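Local structure of CG8862 (Drosophila melanogaster, 3ISM) at residues 42-45 and 50-53; 125-130 and 188-193; 162-167 and 172-177. The protein acts as a magnesium-dependent endonuclease that probably cleaves both DNA and RNA, and is captured here in complex with its inhibitor. All coordinates share one frame; numbering follows the deposited sequence.

Overall arrangement
Contacts 1 and 2 lie in the core and both reach the main mixed sheet: contact 1 joins strands 40-44 and 49-57 near one edge of that sheet, and contact 2 sets a residue of strand 189-197 against strand 124-127 beside the magnesium site. Contact 3, its centre about 21 Å from that of the chain, closes a more exposed hairpin. Contacts 1 and 3 are both antiparallel pairings with backbone bonds and bridging water, but a bulge interrupts contact 1, and the second subunit extends the sheet of contact 3. Contact 2 rests on packing around the F190 ring, without a hydrogen bond across it. T188 touches L163, bringing contacts 2 and 3 together.

Contact 1. Residues 42-45 and 50-53; sequences SYDR and PHWV
A classic beta bulge in the hairpin of strands 40-44 and 49-57 sets S42 opposite two residues, H51 and W52. S42 N donates to W52 O at 2.9 Å, a nearly straight bond of 165°. The carbonyl of S42 receives both bulge amides: H51 N comes to S42 O at 2.7 Å, markedly bent, whereas W52 N reaches the same oxygen only weakly, at 3.4 Å. One step on, Y43 and P50 form a non-hydrogen-bonded pair with diverging side chains.

The bulge residues send their rings against the opposite strand. H51 presents a face to D44, whose CB sits 3.5 Å from the imidazole centroid. With D44 CG anti to the backbone N (chi1 -176°), the carboxylate lies almost parallel to the ring, planes 12° apart, and D44 CG is 3.3 Å from H51 CE1. N47 ND2 binds D44 OD2, and a water links that oxygen to P50 O, which should limit rotation of the carboxylate. An alanine in place of H51 would probably strip D44 of its stacked ring and leave the D31 carboxylate without the NE2 bond it now receives. S42 CB, meanwhile, packs over the indole face, 3.2 Å from W52 CE2 and toward the rim of the ring. A second water donates to S42 OG at 2.7 Å and accepts from W52 NE1; the serine hydroxyl also bonds to D31 O.

Beyond the hairpin, W52 packs on C157 and V53 bonds through its backbone to T158, both on strand 153-161, so strand 49-57 runs between that strand and strand 40-44. P50 turns to L41 and to M102, which follows the predicted active-site H101 in the chain.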
ATOM      1  N   SER B  42      -0.832  -3.672  14.737  1.00 31.65           N
ATOM      2  CA  SER B  42       0.229  -3.383  13.785  1.00 30.91           C
ATOM      3  C   SER B  42      -0.187  -2.117  13.048  1.00 30.39           C
ATOM      4  O   SER B  42      -1.275  -2.066  12.480  1.00 29.44           O
ATOM      5  CB  SER B  42       0.419  -4.546  12.822  1.00 31.23           C
ATOM      6  OG  SER B  42       1.202  -4.203  11.684  1.00 33.93           O
ATOM      7  N   TYR B  43       0.656  -1.080  13.115  1.00 29.50           N
ATOM      8  CA  TYR B  43       0.291   0.237  12.587  1.00 29.60           C
ATOM      9  C   TYR B  43       0.911   0.475  11.212  1.00 29.73           C
ATOM     10  O   TYR B  43       2.117   0.240  11.011  1.00 29.26           O
ATOM     11  CB  TYR B  43       0.739   1.354  13.534  1.00 28.70           C
ATOM     12  CG  TYR B  43       0.168   2.711  13.183  1.00 28.49           C
ATOM     13  CD1 TYR B  43      -1.214   2.949  13.252  1.00 27.07           C
ATOM     14  CD2 TYR B  43       0.997   3.755  12.762  1.00 26.47           C
ATOM     15  CE1 TYR B  43      -1.747   4.207  12.926  1.00 26.24           C
ATOM     16  CE2 TYR B  43       0.478   5.014  12.431  1.00 23.93           C
ATOM     17  CZ  TYR B  43      -0.899   5.228  12.525  1.00 26.92           C
ATOM     18  OH  TYR B  43      -1.428   6.465  12.229  1.00 28.03           O
ATOM     19  N   ASP B  44       0.089   0.941  10.283  1.00 29.84           N
ATOM     20  CA  ASP B  44       0.553   1.260   8.932  1.00 31.16           C
ATOM     21  C   ASP B  44       0.869   2.759   8.887  1.00 31.15           C
ATOM     22  O   ASP B  44      -0.038   3.581   8.746  1.00 31.66           O
ATOM     23  CB  ASP B  44      -0.533   0.881   7.917  1.00 31.52           C
ATOM     24  CG  ASP B  44      -0.104   1.084   6.471  1.00 33.91           C
ATOM     25  OD1 ASP B  44       0.969   1.674   6.240  1.00 35.16           O
ATOM     26  OD2 ASP B  44      -0.842   0.631   5.561  1.00 34.14           O
ATOM     27  N   ARG B  45       2.150   3.099   9.055  1.00 30.67           N
ATOM     28  CA  ARG B  45       2.601   4.498   9.085  1.00 31.05           C
ATOM     29  C   ARG B  45       2.342   5.283   7.792  1.00 31.37           C
ATOM     30  O   ARG B  45       2.157   6.494   7.838  1.00 30.82           O
ATOM     31  CB  ARG B  45       4.076   4.590   9.456  1.00 30.23           C
ATOM     32  CG  ARG B  45       4.344   4.234  10.915  1.00 29.78           C
ATOM     33  CD  ARG B  45       5.832   4.251  11.224  1.00 29.42           C
ATOM     34  NE  ARG B  45       6.563   3.204  10.512  1.00 31.79           N
ATOM     35  CZ  ARG B  45       7.896   3.151  10.424  1.00 31.59           C
ATOM     36  NH1 ARG B  45       8.644   4.096  10.980  1.00 31.03           N
ATOM     37  NH2 ARG B  45       8.480   2.149   9.784  1.00 30.42           N
ATOM     38  N   PRO B  50      -4.379   1.133  11.142  1.00 30.21           N
ATOM     39  CA  PRO B  50      -3.707  -0.156  11.341  1.00 30.28           C
ATOM     40  C   PRO B  50      -3.473  -0.956  10.045  1.00 30.14           C
ATOM     41  O   PRO B  50      -4.221  -0.810   9.093  1.00 30.32           O
ATOM     42  CB  PRO B  50      -4.696  -0.933  12.232  1.00 30.42           C
ATOM     43  CG  PRO B  50      -5.534   0.102  12.886  1.00 29.90           C
ATOM     44  CD  PRO B  50      -5.673   1.196  11.856  1.00 30.07           C
ATOM     45  N   HIS B  51      -2.432  -1.780  10.015  1.00 29.60           N
ATOM     46  CA  HIS B  51      -2.434  -2.926   9.102  1.00 29.72           C
ATOM     47  C   HIS B  51      -3.471  -3.932   9.622  1.00 28.68           C
ATOM     48  O   HIS B  51      -4.236  -4.469   8.856  1.00 28.36           O
ATOM     49  CB  HIS B  51      -1.086  -3.634   9.073  1.00 29.68           C
ATOM     50  CG  HIS B  51       0.008  -2.867   8.389  1.00 30.83           C
ATOM     51  ND1 HIS B  51       0.006  -2.611   7.036  1.00 31.58           N
ATOM     52  CD2 HIS B  51       1.175  -2.361   8.868  1.00 30.25           C
ATOM     53  CE1 HIS B  51       1.117  -1.967   6.707  1.00 30.91           C
ATOM     54  NE2 HIS B  51       1.840  -1.795   7.805  1.00 31.60           N
ATOM     55  N   TRP B  52      -3.438  -4.204  10.926  1.00 27.79           N
ATOM     56  CA  TRP B  52      -4.326  -5.183  11.561  1.00 27.56           C
ATOM     57  C   TRP B  52      -4.377  -4.948  13.067  1.00 27.86           C
ATOM     58  O   TRP B  52      -3.485  -4.293  13.647  1.00 27.49           O
ATOM     59  CB  TRP B  52      -3.893  -6.645  11.274  1.00 27.21           C
ATOM     60  CG  TRP B  52      -2.447  -6.992  11.597  1.00 26.08           C
ATOM     61  CD1 TRP B  52      -1.401  -7.008  10.724  1.00 26.94           C
ATOM     62  CD2 TRP B  52      -1.910  -7.410  12.864  1.00 26.35           C
ATOM     63  NE1 TRP B  52      -0.239  -7.378  11.366  1.00 26.55           N
ATOM     64  CE2 TRP B  52      -0.524  -7.633  12.681  1.00 27.50           C
ATOM     65  CE3 TRP B  52      -2.454  -7.597  14.134  1.00 25.97           C
ATOM     66  CZ2 TRP B  52       0.319  -8.031  13.724  1.00 26.34           C
ATOM     67  CZ3 TRP B  52      -1.604  -8.000  15.181  1.00 26.94           C
ATOM     68  CH2 TRP B  52      -0.239  -8.196  14.965  1.00 26.51           C
ATOM     69  N   VAL B  53      -5.442  -5.445  13.698  1.00 27.73           N
ATOM     70  CA  VAL B  53      -5.436  -5.601  15.142  1.00 27.60           C
ATOM     71  C   VAL B  53      -5.782  -7.068  15.458  1.00 27.81           C
ATOM     72  O   VAL B  53      -6.372  -7.768  14.618  1.00 26.81           O
ATOM     73  CB  VAL B  53      -6.434  -4.658  15.858  1.00 28.00           C
ATOM     74  CG1 VAL B  53      -6.109  -3.205  15.602  1.00 27.60           C
ATOM     75  CG2 VAL B  53      -7.873  -4.974  15.439  1.00 28.17           C
TER
HETATM   76  O   HOH W   1       2.067  -6.211  10.062  1.00 21.34           O
HETATM   77  O   HOH W   2      -3.428  -0.430   6.276  1.00 19.91           O

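Contact 2. Residues 125-130 and 188-193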
ATOM      1  N   ALA B 125      -9.780   3.704  11.589  1.00 28.83           N
ATOM      2  CA  ALA B 125      -9.734   3.925  10.144  1.00 28.58           C
ATOM      3  C   ALA B 125     -11.031   4.583   9.702  1.00 28.61           C
ATOM      4  O   ALA B 125     -12.083   4.374  10.328  1.00 28.21           O
ATOM      5  CB  ALA B 125      -9.495   2.619   9.363  1.00 28.29           C
ATOM      6  N   PRO B 126     -10.956   5.421   8.652  1.00 28.23           N
ATOM      7  CA  PRO B 126     -12.160   6.064   8.138  1.00 28.63           C
ATOM      8  C   PRO B 126     -13.157   5.033   7.652  1.00 28.36           C
ATOM      9  O   PRO B 126     -12.849   4.215   6.785  1.00 28.27           O
ATOM     10  CB  PRO B 126     -11.640   6.938   6.978  1.00 27.59           C
ATOM     11  CG  PRO B 126     -10.219   7.196   7.340  1.00 28.84           C
ATOM     12  CD  PRO B 126      -9.752   5.888   7.954  1.00 28.33           C
ATOM     13  N   GLN B 127     -14.338   5.069   8.249  1.00 28.56           N
ATOM     14  CA  GLN B 127     -15.433   4.206   7.847  1.00 28.74           C
ATOM     15  C   GLN B 127     -16.666   5.050   7.589  1.00 28.99           C
ATOM     16  O   GLN B 127     -16.912   6.026   8.312  1.00 29.00           O
ATOM     17  CB  GLN B 127     -15.737   3.189   8.942  1.00 28.83           C
ATOM     18  CG  GLN B 127     -14.569   2.255   9.250  1.00 29.25           C
ATOM     19  CD  GLN B 127     -14.953   1.155  10.209  1.00 29.13           C
ATOM     20  OE1 GLN B 127     -15.633   1.395  11.200  1.00 29.66           O
ATOM     21  NE2 GLN B 127     -14.528  -0.070   9.910  1.00 31.40           N
ATOM     22  N   VAL B 128     -17.423   4.677   6.557  1.00 28.64           N
ATOM     23  CA  VAL B 128     -18.799   5.165   6.374  1.00 28.72           C
ATOM     24  C   VAL B 128     -19.578   4.959   7.675  1.00 28.38           C
ATOM     25  O   VAL B 128     -19.482   3.901   8.305  1.00 28.53           O
ATOM     26  CB  VAL B 128     -19.479   4.418   5.193  1.00 28.97           C
ATOM     27  CG1 VAL B 128     -20.962   4.740   5.085  1.00 28.37           C
ATOM     28  CG2 VAL B 128     -18.752   4.747   3.879  1.00 29.52           C
ATOM     29  N   GLY B 129     -20.324   5.979   8.086  1.00 27.99           N
ATOM     30  CA  GLY B 129     -21.035   5.956   9.348  1.00 27.63           C
ATOM     31  C   GLY B 129     -22.340   5.184   9.308  1.00 27.76           C
ATOM     32  O   GLY B 129     -22.362   3.985   9.579  1.00 27.03           O
ATOM     33  N   GLN B 130     -23.422   5.903   9.014  1.00 28.33           N
ATOM     34  CA  GLN B 130     -24.733   5.323   8.763  1.00 29.55           C
ATOM     35  C   GLN B 130     -24.624   4.322   7.626  1.00 29.09           C
ATOM     36  O   GLN B 130     -24.091   4.639   6.550  1.00 28.73           O
ATOM     37  CB  GLN B 130     -25.725   6.417   8.373  1.00 29.62           C
ATOM     38  CG  GLN B 130     -26.227   7.259   9.531  1.00 31.51           C
ATOM     39  CD  GLN B 130     -27.109   8.409   9.069  1.00 32.25           C
ATOM     40  OE1 GLN B 130     -28.328   8.262   8.929  1.00 34.25           O
ATOM     41  NE2 GLN B 130     -26.495   9.570   8.847  1.00 36.23           N
ATOM     42  N   THR B 188     -10.984   0.465   1.103  1.00 29.44           N
ATOM     43  CA  THR B 188     -12.098   0.099   0.225  1.00 29.75           C
ATOM     44  C   THR B 188     -13.003  -0.922   0.945  1.00 29.12           C
ATOM     45  O   THR B 188     -14.195  -0.978   0.701  1.00 28.43           O
ATOM     46  CB  THR B 188     -11.598  -0.509  -1.126  1.00 29.98           C
ATOM     47  OG1 THR B 188     -10.984  -1.796  -0.893  1.00 31.76           O
ATOM     48  CG2 THR B 188     -10.603   0.420  -1.792  1.00 29.94           C
ATOM     49  N   HIS B 189     -12.398  -1.725   1.820  1.00 28.56           N
ATOM     50  CA  HIS B 189     -13.063  -2.871   2.473  1.00 28.04           C
ATOM     51  C   HIS B 189     -12.389  -3.116   3.822  1.00 27.99           C
ATOM     52  O   HIS B 189     -11.290  -2.631   4.065  1.00 27.15           O
ATOM     53  CB  HIS B 189     -12.913  -4.164   1.646  1.00 27.58           C
ATOM     54  CG  HIS B 189     -13.569  -4.140   0.295  1.00 27.99           C
ATOM     55  ND1 HIS B 189     -13.044  -3.449  -0.778  1.00 28.33           N
ATOM     56  CD2 HIS B 189     -14.659  -4.791  -0.180  1.00 28.56           C
ATOM     57  CE1 HIS B 189     -13.809  -3.634  -1.841  1.00 29.60           C
ATOM     58  NE2 HIS B 189     -14.799  -4.444  -1.504  1.00 28.82           N
ATOM     59  N   PHE B 190     -13.047  -3.893   4.683  1.00 28.65           N
ATOM     60  CA  PHE B 190     -12.445  -4.382   5.917  1.00 28.86           C
ATOM     61  C   PHE B 190     -12.716  -5.879   6.062  1.00 28.63           C
ATOM     62  O   PHE B 190     -13.669  -6.379   5.515  1.00 29.07           O
ATOM     63  CB  PHE B 190     -13.012  -3.629   7.127  1.00 29.14           C
ATOM     64  CG  PHE B 190     -12.686  -2.163   7.144  1.00 29.72           C
ATOM     65  CD1 PHE B 190     -11.509  -1.709   7.730  1.00 30.04           C
ATOM     66  CD2 PHE B 190     -13.566  -1.232   6.590  1.00 31.30           C
ATOM     67  CE1 PHE B 190     -11.196  -0.349   7.738  1.00 31.87           C
ATOM     68  CE2 PHE B 190     -13.271   0.133   6.603  1.00 31.49           C
ATOM     69  CZ  PHE B 190     -12.078   0.576   7.174  1.00 30.23           C
ATOM     70  N   TYR B 191     -11.880  -6.595   6.801  1.00 29.07           N
ATOM     71  CA  TYR B 191     -12.106  -8.028   7.027  1.00 29.49           C
ATOM     72  C   TYR B 191     -12.113  -8.329   8.514  1.00 29.61           C
ATOM     73  O   TYR B 191     -11.571  -7.563   9.305  1.00 29.70           O
ATOM     74  CB  TYR B 191     -11.005  -8.895   6.376  1.00 28.97           C
ATOM     75  CG  TYR B 191      -9.620  -8.585   6.893  1.00 27.90           C
ATOM     76  CD1 TYR B 191      -9.171  -9.075   8.124  1.00 28.08           C
ATOM     77  CD2 TYR B 191      -8.764  -7.782   6.157  1.00 29.53           C
ATOM     78  CE1 TYR B 191      -7.918  -8.749   8.610  1.00 27.07           C
ATOM     79  CE2 TYR B 191      -7.506  -7.463   6.614  1.00 27.81           C
ATOM     80  CZ  TYR B 191      -7.095  -7.941   7.836  1.00 29.03           C
ATOM     81  OH  TYR B 191      -5.852  -7.605   8.269  1.00 29.02           O
ATOM     82  N   LYS B 192     -12.699  -9.469   8.865  1.00 29.65           N
ATOM     83  CA  LYS B 192     -12.466 -10.116  10.151  1.00 29.58           C
ATOM     84  C   LYS B 192     -12.206 -11.577   9.864  1.00 29.44           C
ATOM     85  O   LYS B 192     -12.978 -12.224   9.161  1.00 29.63           O
ATOM     86  CB  LYS B 192     -13.667  -9.980  11.091  1.00 29.51           C
ATOM     87  CG  LYS B 192     -13.788  -8.599  11.739  1.00 29.30           C
ATOM     88  CD  LYS B 192     -14.884  -8.608  12.797  1.00 29.95           C
ATOM     89  CE  LYS B 192     -15.124  -7.216  13.404  1.00 30.10           C
ATOM     90  NZ  LYS B 192     -13.980  -6.770  14.244  1.00 30.39           N
ATOM     91  N   VAL B 193     -11.110 -12.091  10.400  1.00 29.06           N
ATOM     92  CA  VAL B 193     -10.799 -13.503  10.284  1.00 29.04           C
ATOM     93  C   VAL B 193     -10.751 -14.053  11.702  1.00 29.17           C
ATOM     94  O   VAL B 193     -10.026 -13.536  12.541  1.00 29.22           O
ATOM     95  CB  VAL B 193      -9.476 -13.761   9.485  1.00 28.82           C
ATOM     96  CG1 VAL B 193      -9.183 -15.271   9.410  1.00 29.66           C
ATOM     97  CG2 VAL B 193      -9.582 -13.185   8.071  1.00 27.68           C
TER
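F190 is the centre of this contact, its ring met by three successive residues of strand 125-127. The dense part is the face under Q127. There one end of the side-chain amide lies over the middle of the ring, the group standing almost upright, planes 85° apart, while Q127 CG packs 3.6 Å from F190 CE2. The glutamine reaches this position because its chain is extended beyond CG (chi2 -173°) and runs across the face. At the rim of the same ring, A125 CB points toward the other strand and lies 3.8 Å from F190 CE1. P126 contributes its backbone: P126 O sits in the ring plane, 3.7 Å from F190 CZ, where the slightly positive ring hydrogens would suit a carbonyl oxygen. That oxygen also accepts a hydrogen bond from N212 ND2, so it does not depend on the phenyl edge alone.

Away from F190 the two segments separate. Their strands cross at 109° with axes 9.6 Å apart at closest, and no hydrogen bond joins them. H189, partly exposed, precedes F190 on strand 189-193 and packs instead on L161 and L163, while the partly exposed T188 bonds through OG1 to L163 N. On the other segment, the partly exposed V128 is tied by its backbone N to N212.

The packed part adjoins the metal centre: the side chain of Q127 comes, at its nearest atom, to about 4 Å from the magnesium ion, close to the metal ligand N133, and touches W137 of helix 136-146. Strands 98-101 and 124-127 with that helix, which carries the metal-binding E141, form the beta-beta-alpha metal motif of the His-Me finger nucleases. F190 from the main sheet thus packs against the second strand of the catalytic motif.

Contact 3. Residues 162-167 and 172-177; sequences YLPHKE and SYVKYE
H165 and Y173 form the hydrogen-bonded pair of this short antiparallel hairpin: H165 N donates to Y173 O, and Y173 N to H165 O, both at 2.9 Å. P164 CA adds a CA-H...O contact to Y173 O. The edge of Y162 meets the face of Y176 in an edge-to-face pair, planes 51° apart, with Y162 CD1 3.9 Å from Y176 CD1. V174 CG2 packs against both Y162 O and the ring of P164.

Around this pairing the histidine ring is held from several sides. With H165 CG between the backbone N and carbonyl carbon (chi1 59°), the imidazole lies beside the opposite strand, its CE1 edge 3.9 Å from K175 CB. H165 NE2 donates to the anti lone pair of E167 OE2 at 2.8 Å, and a water in the ring plane joins H165 ND1 to L163 O and K175 N. E167 CG rests 3.6 Å from Y173 CD1, while Y173 OH bonds to D169 in the turn.

Outermost comes the dimer. E167 and K175 form reciprocal salt bridges with K175 and E167 of the second subunit, and strand 172-177 pairs antiparallel with a strand of that chain, giving a continuous intersubunit beta sheet.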
ATOM      1  N   TYR B 162      -7.480  -2.679   0.417  1.00 31.10           N
ATOM      2  CA  TYR B 162      -7.492  -1.660  -0.611  1.00 30.57           C
ATOM      3  C   TYR B 162      -7.522  -2.429  -1.928  1.00 31.03           C
ATOM      4  O   TYR B 162      -6.472  -2.727  -2.513  1.00 31.74           O
ATOM      5  CB  TYR B 162      -6.247  -0.769  -0.492  1.00 30.15           C
ATOM      6  CG  TYR B 162      -5.950  -0.281   0.928  1.00 31.04           C
ATOM      7  CD1 TYR B 162      -6.396   0.966   1.364  1.00 28.60           C
ATOM      8  CD2 TYR B 162      -5.218  -1.069   1.821  1.00 30.00           C
ATOM      9  CE1 TYR B 162      -6.136   1.403   2.649  1.00 28.97           C
ATOM     10  CE2 TYR B 162      -4.953  -0.642   3.105  1.00 29.43           C
ATOM     11  CZ  TYR B 162      -5.426   0.589   3.517  1.00 30.68           C
ATOM     12  OH  TYR B 162      -5.163   1.024   4.794  1.00 31.19           O
ATOM     13  N   LEU B 163      -8.729  -2.775  -2.373  1.00 30.87           N
ATOM     14  CA  LEU B 163      -8.931  -3.751  -3.458  1.00 30.92           C
ATOM     15  C   LEU B 163      -9.074  -3.077  -4.815  1.00 31.42           C
ATOM     16  O   LEU B 163      -9.659  -2.007  -4.904  1.00 31.70           O
ATOM     17  CB  LEU B 163     -10.164  -4.634  -3.191  1.00 30.55           C
ATOM     18  CG  LEU B 163     -10.228  -5.432  -1.878  1.00 28.79           C
ATOM     19  CD1 LEU B 163     -11.419  -6.405  -1.897  1.00 27.21           C
ATOM     20  CD2 LEU B 163      -8.937  -6.176  -1.662  1.00 27.49           C
ATOM     21  N   PRO B 164      -8.496  -3.688  -5.859  1.00 32.03           N
ATOM     22  CA  PRO B 164      -8.527  -3.170  -7.233  1.00 32.56           C
ATOM     23  C   PRO B 164      -9.891  -3.234  -7.878  1.00 32.79           C
ATOM     24  O   PRO B 164     -10.728  -4.005  -7.450  1.00 33.52           O
ATOM     25  CB  PRO B 164      -7.589  -4.115  -7.988  1.00 32.50           C
ATOM     26  CG  PRO B 164      -7.617  -5.400  -7.179  1.00 32.93           C
ATOM     27  CD  PRO B 164      -7.692  -4.927  -5.758  1.00 32.19           C
ATOM     28  N   HIS B 165     -10.093  -2.427  -8.911  1.00 32.93           N
ATOM     29  CA  HIS B 165     -11.276  -2.520  -9.750  1.00 33.75           C
ATOM     30  C   HIS B 165     -10.777  -2.360 -11.183  1.00 34.40           C
ATOM     31  O   HIS B 165      -9.670  -1.854 -11.413  1.00 34.27           O
ATOM     32  CB  HIS B 165     -12.276  -1.402  -9.417  1.00 33.54           C
ATOM     33  CG  HIS B 165     -11.706  -0.027  -9.596  1.00 32.52           C
ATOM     34  ND1 HIS B 165     -10.920   0.579  -8.645  1.00 31.34           N
ATOM     35  CD2 HIS B 165     -11.768   0.836 -10.635  1.00 33.27           C
ATOM     36  CE1 HIS B 165     -10.542   1.768  -9.074  1.00 32.63           C
ATOM     37  NE2 HIS B 165     -11.037   1.946 -10.285  1.00 33.79           N
ATOM     38  N   LYS B 166     -11.591  -2.779 -12.137  1.00 35.42           N
ATOM     39  CA  LYS B 166     -11.275  -2.599 -13.550  1.00 37.40           C
ATOM     40  C   LYS B 166     -11.753  -1.242 -14.042  1.00 37.16           C
ATOM     41  O   LYS B 166     -12.771  -0.732 -13.569  1.00 37.39           O
ATOM     42  CB  LYS B 166     -11.922  -3.706 -14.388  1.00 37.43           C
ATOM     43  CG  LYS B 166     -11.199  -5.052 -14.303  1.00 38.76           C
ATOM     44  CD  LYS B 166     -11.959  -6.128 -15.086  1.00 39.67           C
ATOM     45  CE  LYS B 166     -11.959  -5.841 -16.597  1.00 41.92           C
ATOM     46  NZ  LYS B 166     -13.069  -6.556 -17.303  1.00 42.79           N
ATOM     47  N   GLU B 167     -11.012  -0.657 -14.984  1.00 37.33           N
ATOM     48  CA  GLU B 167     -11.417   0.597 -15.615  1.00 37.55           C
ATOM     49  C   GLU B 167     -11.633   0.449 -17.125  1.00 38.01           C
ATOM     50  O   GLU B 167     -11.411  -0.628 -17.680  1.00 38.23           O
ATOM     51  CB  GLU B 167     -10.450   1.731 -15.245  1.00 37.51           C
ATOM     52  CG  GLU B 167     -10.539   2.065 -13.758  1.00 37.17           C
ATOM     53  CD  GLU B 167      -9.965   3.412 -13.373  1.00 38.30           C
ATOM     54  OE1 GLU B 167      -9.363   4.092 -14.236  1.00 39.23           O
ATOM     55  OE2 GLU B 167     -10.111   3.789 -12.181  1.00 39.43           O
ATOM     56  N   SER B 172      -6.471  -2.734 -14.375  1.00 32.89           N
ATOM     57  CA  SER B 172      -6.940  -2.762 -12.992  1.00 32.11           C
ATOM     58  C   SER B 172      -6.174  -1.739 -12.171  1.00 32.05           C
ATOM     59  O   SER B 172      -4.981  -1.513 -12.398  1.00 32.79           O
ATOM     60  CB  SER B 172      -6.777  -4.156 -12.363  1.00 32.01           C
ATOM     61  OG  SER B 172      -7.683  -5.105 -12.905  1.00 30.37           O
ATOM     62  N   TYR B 173      -6.868  -1.116 -11.226  1.00 31.25           N
ATOM     63  CA  TYR B 173      -6.328  -0.020 -10.430  1.00 31.31           C
ATOM     64  C   TYR B 173      -6.819  -0.140  -9.009  1.00 31.03           C
ATOM     65  O   TYR B 173      -7.961  -0.510  -8.783  1.00 31.73           O
ATOM     66  CB  TYR B 173      -6.812   1.342 -10.963  1.00 31.42           C
ATOM     67  CG  TYR B 173      -6.323   1.661 -12.348  1.00 32.08           C
ATOM     68  CD1 TYR B 173      -7.057   1.288 -13.472  1.00 31.89           C
ATOM     69  CD2 TYR B 173      -5.114   2.335 -12.535  1.00 30.90           C
ATOM     70  CE1 TYR B 173      -6.592   1.583 -14.760  1.00 32.17           C
ATOM     71  CE2 TYR B 173      -4.646   2.632 -13.805  1.00 31.12           C
ATOM     72  CZ  TYR B 173      -5.377   2.252 -14.907  1.00 32.44           C
ATOM     73  OH  TYR B 173      -4.898   2.566 -16.166  1.00 34.12           O
ATOM     74  N   VAL B 174      -5.958   0.176  -8.059  1.00 30.36           N
ATOM     75  CA  VAL B 174      -6.394   0.416  -6.702  1.00 30.28           C
ATOM     76  C   VAL B 174      -6.587   1.933  -6.565  1.00 30.56           C
ATOM     77  O   VAL B 174      -5.678   2.709  -6.893  1.00 30.70           O
ATOM     78  CB  VAL B 174      -5.347  -0.065  -5.679  1.00 30.18           C
ATOM     79  CG1 VAL B 174      -5.684   0.439  -4.239  1.00 29.68           C
ATOM     80  CG2 VAL B 174      -5.210  -1.599  -5.722  1.00 29.00           C
ATOM     81  N   LYS B 175      -7.757   2.360  -6.092  1.00 29.60           N
ATOM     82  CA  LYS B 175      -7.941   3.781  -5.794  1.00 29.31           C
ATOM     83  C   LYS B 175      -8.642   4.021  -4.454  1.00 29.17           C
ATOM     84  O   LYS B 175      -9.632   3.367  -4.140  1.00 29.06           O
ATOM     85  CB  LYS B 175      -8.684   4.464  -6.928  1.00 28.79           C
ATOM     86  CG  LYS B 175      -8.634   5.979  -6.890  1.00 28.86           C
ATOM     87  CD  LYS B 175      -9.569   6.537  -7.915  1.00 30.21           C
ATOM     88  CE  LYS B 175      -9.445   8.036  -8.002  1.00 32.17           C
ATOM     89  NZ  LYS B 175     -10.444   8.572  -8.969  1.00 29.64           N
ATOM     90  N   TYR B 176      -8.132   4.953  -3.660  1.00 29.17           N
ATOM     91  CA  TYR B 176      -8.805   5.289  -2.402  1.00 28.85           C
ATOM     92  C   TYR B 176      -8.554   6.729  -2.013  1.00 29.02           C
ATOM     93  O   TYR B 176      -7.505   7.292  -2.325  1.00 28.52           O
ATOM     94  CB  TYR B 176      -8.408   4.342  -1.268  1.00 28.76           C
ATOM     95  CG  TYR B 176      -6.920   4.175  -1.090  1.00 28.42           C
ATOM     96  CD1 TYR B 176      -6.224   3.186  -1.792  1.00 28.19           C
ATOM     97  CD2 TYR B 176      -6.200   5.034  -0.266  1.00 27.74           C
ATOM     98  CE1 TYR B 176      -4.868   3.039  -1.657  1.00 28.40           C
ATOM     99  CE2 TYR B 176      -4.834   4.895  -0.118  1.00 28.96           C
ATOM    100  CZ  TYR B 176      -4.172   3.886  -0.811  1.00 29.10           C
ATOM    101  OH  TYR B 176      -2.811   3.729  -0.670  1.00 30.68           O
ATOM    102  N   GLU B 177      -9.551   7.315  -1.354  1.00 28.71           N
ATOM    103  CA  GLU B 177      -9.485   8.669  -0.855  1.00 28.87           C
ATOM    104  C   GLU B 177      -8.530   8.678   0.317  1.00 28.98           C
ATOM    105  O   GLU B 177      -8.406   7.680   1.044  1.00 28.46           O
ATOM    106  CB  GLU B 177     -10.887   9.175  -0.450  1.00 28.46           C
ATOM    107  CG  GLU B 177     -10.889  10.617   0.065  1.00 29.79           C
ATOM    108  CD  GLU B 177     -12.266  11.189   0.395  1.00 29.97           C
ATOM    109  OE1 GLU B 177     -13.312  10.532   0.172  1.00 32.45           O
ATOM    110  OE2 GLU B 177     -12.290  12.330   0.893  1.00 32.95           O
TER
HETATM  111  O   HOH W   3     -10.003   0.398  -6.089  1.00 19.07           O